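Local coordinates for extracellular solute-binding protein family 1 (Kribbella flavida, PDB 5IXP) that probably captures a solute outside the cell for import by an ABC transporter, as its family of extracellular solute-binding proteins does, at residues E40-L45 and V63-K68; L92-A97 and G267-G272; L169-M174 and E195-T200. One frame throughout, in Å; residues are numbered along the deposited sequence.

Contact 1: E40-L45 and V63-K68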
loop_
_atom_site.group_PDB
_atom_site.type_symbol
_atom_site.label_atom_id
_atom_site.label_comp_id
_atom_site.label_asym_id
_atom_site.label_seq_id
_atom_site.Cartn_x
_atom_site.Cartn_y
_atom_site.Cartn_z
ATOM N N GLU A 40 13.637 -1.910 -12.581
ATOM C CA GLU A 40 14.361 -2.953 -13.292
ATOM C C GLU A 40 14.025 -4.336 -12.773
ATOM O O GLU A 40 14.049 -5.298 -13.546
ATOM C CB GLU A 40 15.855 -2.705 -13.240
ATOM C CG GLU A 40 16.286 -2.012 -14.518
ATOM C CD GLU A 40 17.487 -1.195 -14.318
ATOM O OE1 GLU A 40 17.859 -1.040 -13.139
ATOM O OE2 GLU A 40 18.052 -0.718 -15.323
ATOM N N HIS A 41 13.702 -4.455 -11.486
ATOM C CA HIS A 41 13.187 -5.722 -10.979
ATOM C C HIS A 41 11.929 -6.136 -11.740
ATOM O O HIS A 41 11.795 -7.288 -12.174
ATOM C CB HIS A 41 12.908 -5.600 -9.482
ATOM C CG HIS A 41 12.296 -6.827 -8.886
ATOM N ND1 HIS A 41 13.051 -7.844 -8.335
ATOM C CD2 HIS A 41 11.001 -7.207 -8.764
ATOM C CE1 HIS A 41 12.243 -8.794 -7.891
ATOM N NE2 HIS A 41 10.993 -8.433 -8.140
ATOM N N ILE A 42 11.004 -5.189 -11.927
ATOM C CA ILE A 42 9.784 -5.444 -12.698
ATOM C C ILE A 42 10.117 -5.829 -14.134
ATOM O O ILE A 42 9.559 -6.786 -14.684
ATOM C CB ILE A 42 8.874 -4.204 -12.682
ATOM C CG1 ILE A 42 8.296 -3.959 -11.305
ATOM C CG2 ILE A 42 7.780 -4.332 -13.732
ATOM C CD1 ILE A 42 7.778 -2.561 -11.170
ATOM N N LYS A 43 10.996 -5.057 -14.777
ATOM C CA LYS A 43 11.355 -5.345 -16.161
ATOM C C LYS A 43 11.990 -6.723 -16.296
ATOM O O LYS A 43 11.704 -7.452 -17.253
ATOM C CB LYS A 43 12.299 -4.271 -16.697
ATOM C CG LYS A 43 11.616 -2.972 -17.069
ATOM C CD LYS A 43 12.555 -2.108 -17.888
ATOM C CE LYS A 43 12.755 -0.755 -17.245
ATOM N NZ LYS A 43 11.485 0.027 -17.182
ATOM N N ASN A 44 12.860 -7.097 -15.353
ATOM C CA ASN A 44 13.434 -8.439 -15.376
ATOM C C ASN A 44 12.337 -9.479 -15.278
ATOM O O ASN A 44 12.341 -10.478 -16.002
ATOM C CB ASN A 44 14.408 -8.637 -14.216
ATOM C CG ASN A 44 15.635 -7.778 -14.331
ATOM O OD1 ASN A 44 15.979 -7.309 -15.414
ATOM N ND2 ASN A 44 16.328 -7.588 -13.211
ATOM N N LEU A 45 11.413 -9.270 -14.342
ATOM C CA LEU A 45 10.252 -10.133 -14.175
ATOM C C LEU A 45 9.532 -10.334 -15.501
ATOM O O LEU A 45 9.342 -11.465 -15.963
ATOM C CB LEU A 45 9.322 -9.496 -13.144
ATOM C CG LEU A 45 8.475 -10.329 -12.201
ATOM C CD1 LEU A 45 9.305 -11.455 -11.620
ATOM C CD2 LEU A 45 7.978 -9.403 -11.111
ATOM N N VAL A 63 2.379 -5.538 -4.147
ATOM C CA VAL A 63 0.951 -5.774 -4.339
ATOM C C VAL A 63 0.400 -4.943 -5.491
ATOM O O VAL A 63 -0.577 -5.346 -6.139
ATOM C CB VAL A 63 0.167 -5.515 -3.036
ATOM C CG1 VAL A 63 0.224 -4.030 -2.642
ATOM C CG2 VAL A 63 -1.271 -6.018 -3.189
ATOM N N SER A 64 1.011 -3.797 -5.795
ATOM C CA SER A 64 0.423 -2.995 -6.866
ATOM C C SER A 64 0.683 -3.570 -8.254
ATOM O O SER A 64 0.029 -3.137 -9.209
ATOM C CB SER A 64 0.920 -1.551 -6.812
ATOM O OG SER A 64 2.297 -1.481 -7.128
ATOM N N TRP A 65 1.614 -4.527 -8.385
ATOM C CA TRP A 65 1.906 -5.186 -9.659
ATOM C C TRP A 65 1.173 -6.500 -9.841
ATOM O O TRP A 65 1.054 -6.971 -10.977
ATOM C CB TRP A 65 3.393 -5.542 -9.810
ATOM C CG TRP A 65 4.377 -4.603 -9.286
ATOM C CD1 TRP A 65 4.237 -3.264 -9.138
ATOM C CD2 TRP A 65 5.693 -4.932 -8.826
ATOM N NE1 TRP A 65 5.378 -2.730 -8.600
ATOM C CE2 TRP A 65 6.291 -3.735 -8.402
ATOM C CE3 TRP A 65 6.416 -6.125 -8.724
ATOM C CZ2 TRP A 65 7.578 -3.691 -7.888
ATOM C CZ3 TRP A 65 7.689 -6.087 -8.216
ATOM C CH2 TRP A 65 8.268 -4.873 -7.806
ATOM N N ILE A 66 0.753 -7.138 -8.745
ATOM C CA ILE A 66 0.392 -8.551 -8.800
ATOM C C ILE A 66 -0.844 -8.791 -9.663
ATOM O O ILE A 66 -1.029 -9.910 -10.166
ATOM C CB ILE A 66 0.241 -9.119 -7.375
ATOM C CG1 ILE A 66 0.295 -10.651 -7.408
ATOM C CG2 ILE A 66 -1.023 -8.605 -6.701
ATOM C CD1 ILE A 66 0.524 -11.293 -6.046
ATOM N N TYR A 67 -1.666 -7.758 -9.893
ATOM C CA TYR A 67 -2.815 -7.900 -10.787
ATOM C C TYR A 67 -2.379 -8.411 -12.155
ATOM O O TYR A 67 -3.060 -9.246 -12.759
ATOM C CB TYR A 67 -3.556 -6.560 -10.929
ATOM C CG TYR A 67 -2.833 -5.530 -11.790
ATOM C CD1 TYR A 67 -1.945 -4.624 -11.226
ATOM C CD2 TYR A 67 -3.034 -5.472 -13.168
ATOM C CE1 TYR A 67 -1.273 -3.693 -12.002
ATOM C CE2 TYR A 67 -2.359 -4.547 -13.958
ATOM C CZ TYR A 67 -1.479 -3.660 -13.367
ATOM O OH TYR A 67 -0.805 -2.730 -14.137
ATOM N N LYS A 68 -1.241 -7.919 -12.651
ATOM C CA LYS A 68 -0.763 -8.306 -13.972
ATOM C C LYS A 68 -0.369 -9.777 -14.008
ATOM O O LYS A 68 -0.487 -10.428 -15.050
ATOM C CB LYS A 68 0.412 -7.410 -14.370
ATOM C CG LYS A 68 1.045 -7.738 -15.712
ATOM C CD LYS A 68 1.784 -6.536 -16.290
ATOM C CE LYS A 68 2.685 -6.948 -17.458
ATOM N NZ LYS A 68 3.520 -5.817 -17.968
#
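With chi1 at -69°, Ile42 sets its CG1 branch anti to the carbonyl carbon; Trp65 likewise sets CG anti to its own carbonyl carbon (chi1 -37°), which sends the indole toward the helix, where the CG1 arm of Ile42 covers one face of its six-membered ring. CG1 stands 3.4 Å from the centroid of that Trp65 ring and almost on its normal, a CH-pi contact. CD1 continues across toward the shared bond of the indole, coming within 3.4 Å of Trp65 CE2 and 3.5 Å of Trp65 NE1. Isoleucine suits the place because its CG1-CD1 arm is long enough to lay two successive carbons on a broad flat surface. Trp65 and Leu45 are each modelled in two conformers, so these details belong to one copy of the indole.

His41 comes to the outer rim of the same ring. Its CD2 lies 3.5 Å from Trp65 CZ3, the two rings meeting rim to rim with planes 39° apart rather than stacking. The polar end of His41 is occupied: NE2 makes a hydrogen bond with the carbonyl O of Ala60, which would hold the rotation of the imidazole, with carbon CD2 nearest the indole.

Helix 38-51 is the connection of a beta-alpha-beta crossover between the parallel strands 28-34 and 58-62, with strand 2-8 lying between them in the sheet, and Trp65 comes three residues after the second strand ends. Packing the tryptophan on the helix thus ties the chain leaving the sheet to the helix that preceded the strand. Phe9, just past strand 2-8, meets the rings of both His41 and Trp65, completing an aromatic cluster. One turn after His41, Leu45 touches strand 58-62 at Glu59 and Met61, and its CD2 stays 4.3 Å from Trp65 CE3.

Contact 2: L92-A97 and G267-G272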
loop_
_atom_site.group_PDB
_atom_site.type_symbol
_atom_site.label_atom_id
_atom_site.label_comp_id
_atom_site.label_asym_id
_atom_site.label_seq_id
_atom_site.Cartn_x
_atom_site.Cartn_y
_atom_site.Cartn_z
ATOM N N LEU A 92 -3.757 -12.243 7.433
ATOM C CA LEU A 92 -4.993 -11.499 7.231
ATOM C C LEU A 92 -5.668 -11.974 5.952
ATOM O O LEU A 92 -5.010 -12.166 4.925
ATOM C CB LEU A 92 -4.695 -10.000 7.141
ATOM C CG LEU A 92 -4.170 -9.364 8.426
ATOM C CD1 LEU A 92 -3.454 -8.072 8.125
ATOM C CD2 LEU A 92 -5.336 -9.138 9.417
ATOM N N ASP A 93 -6.986 -12.174 6.016
ATOM C CA ASP A 93 -7.685 -12.746 4.867
ATOM C C ASP A 93 -7.531 -11.877 3.618
ATOM O O ASP A 93 -7.359 -12.400 2.509
ATOM C CB ASP A 93 -9.163 -12.988 5.199
ATOM C CG ASP A 93 -9.877 -11.749 5.760
ATOM O OD1 ASP A 93 -11.091 -11.873 6.056
ATOM O OD2 ASP A 93 -9.255 -10.669 5.920
ATOM N N TRP A 94 -7.547 -10.550 3.777
ATOM C CA TRP A 94 -7.401 -9.688 2.606
ATOM C C TRP A 94 -5.999 -9.766 2.002
ATOM O O TRP A 94 -5.838 -9.566 0.790
ATOM C CB TRP A 94 -7.759 -8.239 2.951
ATOM C CG TRP A 94 -7.003 -7.598 4.093
ATOM C CD1 TRP A 94 -7.396 -7.533 5.405
ATOM C CD2 TRP A 94 -5.770 -6.873 4.010
ATOM N NE1 TRP A 94 -6.468 -6.840 6.145
ATOM C CE2 TRP A 94 -5.463 -6.417 5.313
ATOM C CE3 TRP A 94 -4.892 -6.570 2.963
ATOM C CZ2 TRP A 94 -4.325 -5.675 5.597
ATOM C CZ3 TRP A 94 -3.758 -5.823 3.245
ATOM C CH2 TRP A 94 -3.484 -5.386 4.555
ATOM N N LYS A 95 -4.977 -10.048 2.813
ATOM C CA LYS A 95 -3.642 -10.228 2.256
ATOM C C LYS A 95 -3.592 -11.461 1.363
ATOM O O LYS A 95 -3.029 -11.415 0.263
ATOM C CB LYS A 95 -2.602 -10.326 3.381
ATOM C CG LYS A 95 -1.142 -10.463 2.886
ATOM C CD LYS A 95 -0.613 -9.141 2.339
ATOM C CE LYS A 95 0.861 -9.248 1.926
ATOM N NZ LYS A 95 1.429 -7.951 1.413
ATOM N N VAL A 96 -4.193 -12.569 1.811
ATOM C CA VAL A 96 -4.226 -13.779 0.991
ATOM C C VAL A 96 -5.003 -13.526 -0.290
ATOM O O VAL A 96 -4.588 -13.941 -1.381
ATOM C CB VAL A 96 -4.841 -14.951 1.780
ATOM C CG1 VAL A 96 -4.941 -16.192 0.894
ATOM C CG2 VAL A 96 -4.048 -15.240 3.029
ATOM N N ALA A 97 -6.137 -12.827 -0.178
ATOM C CA ALA A 97 -7.035 -12.654 -1.316
ATOM C C ALA A 97 -6.358 -11.906 -2.457
ATOM O O ALA A 97 -6.610 -12.199 -3.632
ATOM C CB ALA A 97 -8.305 -11.916 -0.869
ATOM N N GLY A 267 -11.014 1.059 6.954
ATOM C CA GLY A 267 -9.605 0.724 6.920
ATOM C C GLY A 267 -9.059 0.879 5.520
ATOM O O GLY A 267 -9.812 0.943 4.543
ATOM N N GLY A 268 -7.740 0.943 5.435
ATOM C CA GLY A 268 -7.073 1.058 4.149
ATOM C C GLY A 268 -5.690 0.447 4.202
ATOM O O GLY A 268 -5.047 0.408 5.256
ATOM N N ASN A 269 -5.230 -0.033 3.056
ATOM C CA ASN A 269 -3.866 -0.528 2.939
ATOM C C ASN A 269 -3.184 0.119 1.750
ATOM O O ASN A 269 -3.788 0.263 0.681
ATOM C CB ASN A 269 -3.803 -2.033 2.766
ATOM C CG ASN A 269 -2.375 -2.517 2.581
ATOM O OD1 ASN A 269 -1.583 -2.530 3.531
ATOM N ND2 ASN A 269 -2.024 -2.867 1.346
ATOM N N TRP A 270 -1.921 0.488 1.938
ATOM C CA TRP A 270 -1.076 0.987 0.859
ATOM C C TRP A 270 0.245 0.228 0.909
ATOM O O TRP A 270 1.070 0.476 1.790
ATOM C CB TRP A 270 -0.860 2.500 0.995
ATOM C CG TRP A 270 0.072 3.142 -0.002
ATOM C CD1 TRP A 270 0.740 2.541 -1.033
ATOM C CD2 TRP A 270 0.436 4.530 -0.047
ATOM N NE1 TRP A 270 1.499 3.474 -1.713
ATOM C CE2 TRP A 270 1.329 4.699 -1.125
ATOM C CE3 TRP A 270 0.088 5.646 0.720
ATOM C CZ2 TRP A 270 1.886 5.937 -1.451
ATOM C CZ3 TRP A 270 0.647 6.880 0.399
ATOM C CH2 TRP A 270 1.530 7.013 -0.682
ATOM N N GLY A 271 0.444 -0.693 -0.033
ATOM C CA GLY A 271 1.742 -1.321 -0.231
ATOM C C GLY A 271 1.840 -2.704 0.382
ATOM O O GLY A 271 0.857 -3.317 0.808
ATOM N N GLY A 272 3.074 -3.194 0.433
ATOM C CA GLY A 272 3.350 -4.547 0.872
ATOM C C GLY A 272 3.581 -5.475 -0.311
ATOM O O GLY A 272 3.221 -5.183 -1.455
HETATM O O HOH W 1 -0.245 -6.058 0.362
#
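Strand 269-276, which runs through the sheet between strands 58-62 and 108-121, meets helix 93-98 where Asn269 crosses the CZ3-CH2 end of the Trp94 indole at about a right angle. With chi1 at 177°, Asn269 sets CG anti to the backbone N, which places its amide against the indole. The two planes are 47° apart, Asn269 CG standing 3.6 Å from Trp94 CZ3 and Asn269 OD1 3.6 Å from Trp94 CH2. Both amide ends are used: OD1 accepts from Gly114 N, while ND2 gives a nearly straight bond (168°) of 3.0 Å to Gly271 O, in the carbonyl plane and on a lone pair. Were Asn269 replaced by an alanine, Gly114 N and Gly271 O would probably lose these partners and a gap would open beside the indole.

Lys95, bent at chi2 and straight beyond it, brings NZ to 3.7 Å from Gly272 C. A water links NZ to Gly271 O, and Asp112 O and Ser273 O also accept from the ammonium. Glycine suits position 272: a side chain would press on NZ and crowd Gly271 O. A helix packed on a central-sheet strand is consistent with the region joining the lobes of a two-lobed solute-binding protein.

Contact 3: L169-M174 and E195-T200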
loop_
_atom_site.group_PDB
_atom_site.type_symbol
_atom_site.label_atom_id
_atom_site.label_comp_id
_atom_site.label_asym_id
_atom_site.label_seq_id
_atom_site.Cartn_x
_atom_site.Cartn_y
_atom_site.Cartn_z
ATOM N N LEU A 169 -3.505 11.396 -4.100
ATOM C CA LEU A 169 -3.336 10.451 -2.991
ATOM C C LEU A 169 -4.646 10.233 -2.238
ATOM O O LEU A 169 -4.901 9.125 -1.752
ATOM C CB LEU A 169 -2.230 10.901 -2.034
ATOM C CG LEU A 169 -0.786 10.724 -2.530
ATOM C CD1 LEU A 169 0.216 10.861 -1.383
ATOM C CD2 LEU A 169 -0.598 9.392 -3.243
ATOM N N THR A 170 -5.497 11.260 -2.146
ATOM C CA THR A 170 -6.817 11.058 -1.557
ATOM C C THR A 170 -7.645 10.098 -2.404
ATOM O O THR A 170 -8.371 9.244 -1.872
ATOM C CB THR A 170 -7.537 12.401 -1.396
ATOM O OG1 THR A 170 -6.695 13.321 -0.686
ATOM C CG2 THR A 170 -8.854 12.224 -0.636
ATOM N N TRP A 171 -7.539 10.222 -3.727
ATOM C CA TRP A 171 -8.194 9.291 -4.643
ATOM C C TRP A 171 -7.720 7.865 -4.423
ATOM O O TRP A 171 -8.532 6.930 -4.382
ATOM C CB TRP A 171 -7.922 9.722 -6.085
ATOM C CG TRP A 171 -8.216 8.683 -7.160
ATOM C CD1 TRP A 171 -7.359 7.728 -7.648
ATOM C CD2 TRP A 171 -9.435 8.539 -7.895
ATOM N NE1 TRP A 171 -7.982 6.992 -8.635
ATOM C CE2 TRP A 171 -9.254 7.471 -8.808
ATOM C CE3 TRP A 171 -10.667 9.198 -7.861
ATOM C CZ2 TRP A 171 -10.264 7.051 -9.680
ATOM C CZ3 TRP A 171 -11.670 8.782 -8.734
ATOM C CH2 TRP A 171 -11.462 7.718 -9.629
ATOM N N GLU A 172 -6.403 7.670 -4.323
ATOM C CA GLU A 172 -5.886 6.330 -4.065
ATOM C C GLU A 172 -6.504 5.751 -2.803
ATOM O O GLU A 172 -6.920 4.584 -2.780
ATOM C CB GLU A 172 -4.363 6.364 -3.944
ATOM C CG GLU A 172 -3.651 6.741 -5.236
ATOM C CD GLU A 172 -3.756 5.632 -6.283
ATOM O OE1 GLU A 172 -2.960 4.666 -6.227
ATOM O OE2 GLU A 172 -4.659 5.703 -7.137
ATOM N N ALA A 173 -6.598 6.564 -1.750
ATOM C CA ALA A 173 -7.136 6.080 -0.483
ATOM C C ALA A 173 -8.597 5.678 -0.622
ATOM O O ALA A 173 -8.999 4.606 -0.152
ATOM C CB ALA A 173 -6.965 7.144 0.600
HETATM N N MSE A 174 -9.401 6.498 -1.293
HETATM C CA MSE A 174 -10.823 6.209 -1.421
HETATM C C MSE A 174 -11.123 5.114 -2.432
HETATM O O MSE A 174 -11.941 4.230 -2.170
HETATM C CB MSE A 174 -11.589 7.473 -1.815
HETATM C CG MSE A 174 -11.461 8.582 -0.793
HETATM SE SE MSE A 174 -12.502 10.111 -1.403
HETATM C CE MSE A 174 -14.267 9.251 -1.349
ATOM N N GLU A 195 -21.140 4.334 -11.129
ATOM C CA GLU A 195 -21.467 5.662 -10.613
ATOM C C GLU A 195 -20.741 5.947 -9.303
ATOM O O GLU A 195 -20.449 7.107 -9.002
ATOM C CB GLU A 195 -22.985 5.831 -10.435
ATOM C CG GLU A 195 -23.402 7.300 -10.184
ATOM C CD GLU A 195 -24.909 7.519 -9.976
ATOM O OE1 GLU A 195 -25.706 6.583 -10.220
ATOM O OE2 GLU A 195 -25.295 8.641 -9.563
ATOM N N LEU A 196 -20.422 4.914 -8.519
ATOM C CA LEU A 196 -19.689 5.154 -7.280
ATOM C C LEU A 196 -18.303 5.715 -7.558
ATOM O O LEU A 196 -17.793 6.537 -6.787
ATOM C CB LEU A 196 -19.585 3.873 -6.461
ATOM C CG LEU A 196 -20.237 3.996 -5.091
ATOM C CD1 LEU A 196 -19.908 2.791 -4.263
ATOM C CD2 LEU A 196 -19.796 5.269 -4.390
ATOM N N LEU A 197 -17.685 5.289 -8.656
ATOM C CA LEU A 197 -16.411 5.859 -9.073
ATOM C C LEU A 197 -16.551 7.351 -9.378
ATOM O O LEU A 197 -15.733 8.169 -8.937
ATOM C CB LEU A 197 -15.911 5.094 -10.290
ATOM C CG LEU A 197 -14.462 5.176 -10.722
ATOM C CD1 LEU A 197 -13.549 4.615 -9.628
ATOM C CD2 LEU A 197 -14.319 4.385 -12.025
ATOM N N LYS A 198 -17.587 7.725 -10.134
ATOM C CA LYS A 198 -17.818 9.142 -10.413
ATOM C C LYS A 198 -18.152 9.905 -9.134
ATOM O O LYS A 198 -17.742 11.057 -8.964
ATOM C CB LYS A 198 -18.931 9.307 -11.454
ATOM C CG LYS A 198 -19.236 10.774 -11.878
ATOM C CD LYS A 198 -17.959 11.535 -12.269
ATOM C CE LYS A 198 -18.225 12.710 -13.231
ATOM N NZ LYS A 198 -19.107 13.786 -12.681
ATOM N N ARG A 199 -18.879 9.275 -8.206
ATOM C CA ARG A 199 -19.186 9.975 -6.964
ATOM C C ARG A 199 -17.922 10.244 -6.157
ATOM O O ARG A 199 -17.791 11.307 -5.534
ATOM C CB ARG A 199 -20.213 9.193 -6.145
ATOM C CG ARG A 199 -21.632 9.505 -6.588
ATOM C CD ARG A 199 -22.679 9.030 -5.607
ATOM N NE ARG A 199 -24.013 9.181 -6.169
ATOM C CZ ARG A 199 -25.132 9.054 -5.465
ATOM N NH1 ARG A 199 -25.069 8.778 -4.168
ATOM N NH2 ARG A 199 -26.312 9.206 -6.055
ATOM N N THR A 200 -16.991 9.285 -6.148
ATOM C CA THR A 200 -15.689 9.491 -5.524
ATOM C C THR A 200 -14.956 10.656 -6.171
ATOM O O THR A 200 -14.440 11.548 -5.486
ATOM C CB THR A 200 -14.862 8.209 -5.638
ATOM O OG1 THR A 200 -15.545 7.142 -4.972
ATOM C CG2 THR A 200 -13.479 8.392 -5.029
#
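Leu197 and Thr200 of helix 195-209 pack against Trp171 and Met174 of helix 167-175, the two segments running roughly antiparallel at 146° with their axes 11.3 Å apart. That spacing is wide, and a large indole suits it by spanning much of the interval. Trp144 and Phe148 of helix 144-157 also touch Met174, and Thr364 and Leu367 of helix 356-371 touch Trp171, making this a join within a multi-helix core.

In the second segment, Leu196 contributes its carbonyl oxygen, which receives two donors of Thr200. Leu197 is the first to cross: with CG anti to the backbone N (chi1 -163°), its CD1 comes obliquely to within 3.7 Å of Trp171 CH2, at the far end of the indole.

Thr200, one turn beyond Leu196, has two modelled conformers. In the one described, CG2 lies 3.8 Å from Met174 CB and 3.9 Å from Met174 CE; Met174 bends at chi3, which brings CE to the methyl. The same methyl is 4.1 Å from Trp171 CE3. Met174 is selenomethionine, a substituted residue. Thr200 OG1 turns back to Leu196 O at 3.0 Å, tilted 29° from the carbonyl plane, while Thr200 N reaches that oxygen from the opposite face.

Threonine thus pays for its hydroxyl within its own helix and offers a methyl to its neighbour, while Trp171 NE1 is satisfied by Asn360 OD1 on helix 356-371. No hydrogen bond joins the two segments, so their buried join rests on the fit of apolar groups.

In the fold
From the N terminus, contact 1 closes first, a short loop in which helix 38-51 leads into strand 58-62 and the turn after it. Contact 2 opens later and closes a long excursion, from helix 93-98 to strand 269-276. Contact 3, a join of two helices, is nested within that excursion; none of the loops cross. Contacts 1 and 2, with centres about 17 Å apart, meet where Val63 N lies 2.8 Å from Gly272 O, a probable hydrogen bond from the residue just after strand 58-62 to the antiparallel strand 269-276. Contact 2 touches contact 3, Trp270 CH2 lying 4.1 Å from Leu169 CD2. Contacts 1 and 3 do not touch; strand 269-276 connects them.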